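Local coordinates for protein Pyrsv_gp04 (PDB 2VXZ) that is of unknown function but is probably a helix-turn-helix-related transcriptional regulator of a spherical virus that infects Pyrobaculum, at residues S129-N132 against H133-K136. Residues are numbered along the deposited sequence; the frame is centred on the assembly and turned at random.
Sequences SFLN and HLLK
With CG of N132 swung opposite its backbone N (chi1 -173°), and K136 extended until a bend at chi3 (-130°), the two polar ends one helical turn apart come to share a water. The water accepts from N132 ND2 at 3.2 Å and from K136 NZ at 2.8 Å, a bridge that joins amide and ammonium without direct contact. The other end of the amide, OD1, is gripped by the hydroxyls of Y151 and T149, which should fix its rotation and leave ND2 turned to the water.

Beneath this bridge the K136 N to N132 O bond measures 2.9 Å, and one residue earlier in the helix L135 N bonds to L131 O, also at 2.9 Å. L135 places CG beside its backbone nitrogen (chi1 -73°), which lays CG 3.4 Å from the carbonyl oxygen of L131. On the buried side, CD2 of L131 and CD2 of L134 approach loosely, at 4.5 Å; L131 rests on H101 and I104 of helix 97-106, whereas L134 and F130 meet M79 of helix 69-89. H133, bonded through N to S129 O at 3.0 Å, sends its ring edge-to-face against F59.

Successive i to i+4 backbone bonds with a leucine-rich buried side and a polar, partly exposed one are the pattern of an amphipathic alpha-helix, here helix 125-139 packed among the helices of the putative regulator domain.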
ATOM      1  N   SER A 129       4.527  -0.098  -9.574  1.00 23.68           N
ATOM      2  CA  SER A 129       5.109  -1.331  -9.054  1.00 23.79           C
ATOM      3  C   SER A 129       4.268  -1.890  -7.899  1.00 23.99           C
ATOM      4  O   SER A 129       4.055  -3.102  -7.796  1.00 23.45           O
ATOM      5  CB  SER A 129       6.551  -1.059  -8.603  1.00 24.63           C
ATOM      6  OG  SER A 129       7.196  -2.238  -8.163  1.00 27.97           O
ATOM      7  N   PHE A 130       3.787  -0.997  -7.035  1.00 23.20           N
ATOM      8  CA  PHE A 130       2.929  -1.370  -5.912  1.00 22.65           C
ATOM      9  C   PHE A 130       1.630  -1.997  -6.432  1.00 21.87           C
ATOM     10  O   PHE A 130       1.222  -3.068  -5.993  1.00 21.37           O
ATOM     11  CB  PHE A 130       2.618  -0.131  -5.066  1.00 23.45           C
ATOM     12  CG  PHE A 130       1.658  -0.374  -3.935  1.00 23.14           C
ATOM     13  CD1 PHE A 130       2.122  -0.788  -2.694  1.00 24.53           C
ATOM     14  CD2 PHE A 130       0.298  -0.164  -4.095  1.00 24.31           C
ATOM     15  CE1 PHE A 130       1.244  -0.997  -1.637  1.00 23.96           C
ATOM     16  CE2 PHE A 130      -0.574  -0.360  -3.053  1.00 24.12           C
ATOM     17  CZ  PHE A 130      -0.106  -0.782  -1.817  1.00 24.00           C
ATOM     18  N   LEU A 131       0.967  -1.311  -7.351  1.00 21.46           N
ATOM     19  CA  LEU A 131      -0.297  -1.816  -7.917  1.00 21.78           C
ATOM     20  C   LEU A 131      -0.095  -3.103  -8.754  1.00 21.76           C
ATOM     21  O   LEU A 131      -0.973  -3.978  -8.796  1.00 21.20           O
ATOM     22  CB  LEU A 131      -0.961  -0.725  -8.754  1.00 21.66           C
ATOM     23  CG  LEU A 131      -1.485   0.473  -7.951  1.00 21.69           C
ATOM     24  CD1 LEU A 131      -1.990   1.533  -8.893  1.00 23.21           C
ATOM     25  CD2 LEU A 131      -2.575   0.070  -6.974  1.00 21.66           C
ATOM     26  N   ASN A 132       1.059  -3.216  -9.412  1.00 21.84           N
ATOM     27  CA  ASN A 132       1.413  -4.438 -10.131  1.00 21.88           C
ATOM     28  C   ASN A 132       1.505  -5.614  -9.164  1.00 21.78           C
ATOM     29  O   ASN A 132       1.024  -6.699  -9.447  1.00 21.95           O
ATOM     30  CB  ASN A 132       2.752  -4.281 -10.849  1.00 22.04           C
ATOM     31  CG  ASN A 132       3.068  -5.450 -11.744  1.00 22.56           C
ATOM     32  OD1 ASN A 132       2.307  -5.757 -12.650  1.00 21.97           O
ATOM     33  ND2 ASN A 132       4.218  -6.110 -11.504  1.00 25.31           N
ATOM     34  N   HIS A 133       2.130  -5.382  -8.011  1.00 21.78           N
ATOM     35  CA  HIS A 133       2.262  -6.427  -7.006  1.00 21.86           C
ATOM     36  C   HIS A 133       0.886  -6.887  -6.514  1.00 21.64           C
ATOM     37  O   HIS A 133       0.638  -8.089  -6.355  1.00 22.51           O
ATOM     38  CB  HIS A 133       3.110  -5.928  -5.840  1.00 22.18           C
ATOM     39  CG  HIS A 133       3.434  -6.999  -4.853  1.00 22.91           C
ATOM     40  ND1 HIS A 133       4.437  -7.923  -5.059  1.00 26.05           N
ATOM     41  CD2 HIS A 133       2.867  -7.311  -3.668  1.00 23.93           C
ATOM     42  CE1 HIS A 133       4.480  -8.746  -4.029  1.00 25.25           C
ATOM     43  NE2 HIS A 133       3.533  -8.403  -3.176  1.00 24.45           N
ATOM     44  N   LEU A 134      -0.005  -5.924  -6.300  1.00 21.19           N
ATOM     45  CA  LEU A 134      -1.375  -6.196  -5.867  1.00 21.33           C
ATOM     46  C   LEU A 134      -2.110  -7.007  -6.928  1.00 21.25           C
ATOM     47  O   LEU A 134      -2.808  -7.989  -6.619  1.00 21.10           O
ATOM     48  CB  LEU A 134      -2.109  -4.873  -5.589  1.00 21.43           C
ATOM     49  CG  LEU A 134      -3.553  -4.926  -5.062  1.00 21.66           C
ATOM     50  CD1 LEU A 134      -3.686  -5.799  -3.807  1.00 21.11           C
ATOM     51  CD2 LEU A 134      -4.100  -3.516  -4.799  1.00 21.02           C
ATOM     52  N   LEU A 135      -1.980  -6.596  -8.185  1.00 21.32           N
ATOM     53  CA  LEU A 135      -2.672  -7.307  -9.263  1.00 21.47           C
ATOM     54  C   LEU A 135      -2.169  -8.744  -9.372  1.00 22.08           C
ATOM     55  O   LEU A 135      -2.942  -9.679  -9.594  1.00 21.45           O
ATOM     56  CB  LEU A 135      -2.531  -6.583 -10.604  1.00 21.40           C
ATOM     57  CG  LEU A 135      -3.330  -5.304 -10.783  1.00 21.10           C
ATOM     58  CD1 LEU A 135      -2.947  -4.587 -12.062  1.00 21.23           C
ATOM     59  CD2 LEU A 135      -4.832  -5.565 -10.774  1.00 20.56           C
ATOM     60  N   LYS A 136      -0.876  -8.933  -9.205  1.00 22.75           N
ATOM     61  CA  LYS A 136      -0.307 -10.274  -9.303  1.00 24.61           C
ATOM     62  C   LYS A 136      -0.803 -11.170  -8.164  1.00 24.12           C
ATOM     63  O   LYS A 136      -0.978 -12.390  -8.333  1.00 23.66           O
ATOM     64  CB  LYS A 136       1.215 -10.158  -9.305  1.00 24.23           C
ATOM     65  CG  LYS A 136       1.948 -11.243 -10.022  1.00 27.56           C
ATOM     66  CD  LYS A 136       3.413 -10.862 -10.138  1.00 27.38           C
ATOM     67  CE  LYS A 136       3.910 -11.015 -11.556  1.00 30.02           C
ATOM     68  NZ  LYS A 136       5.380 -10.771 -11.653  0.50 30.06           N
TER
HETATM   69  O   HOH W   1       5.208  -8.580 -13.362  1.00 34.31           O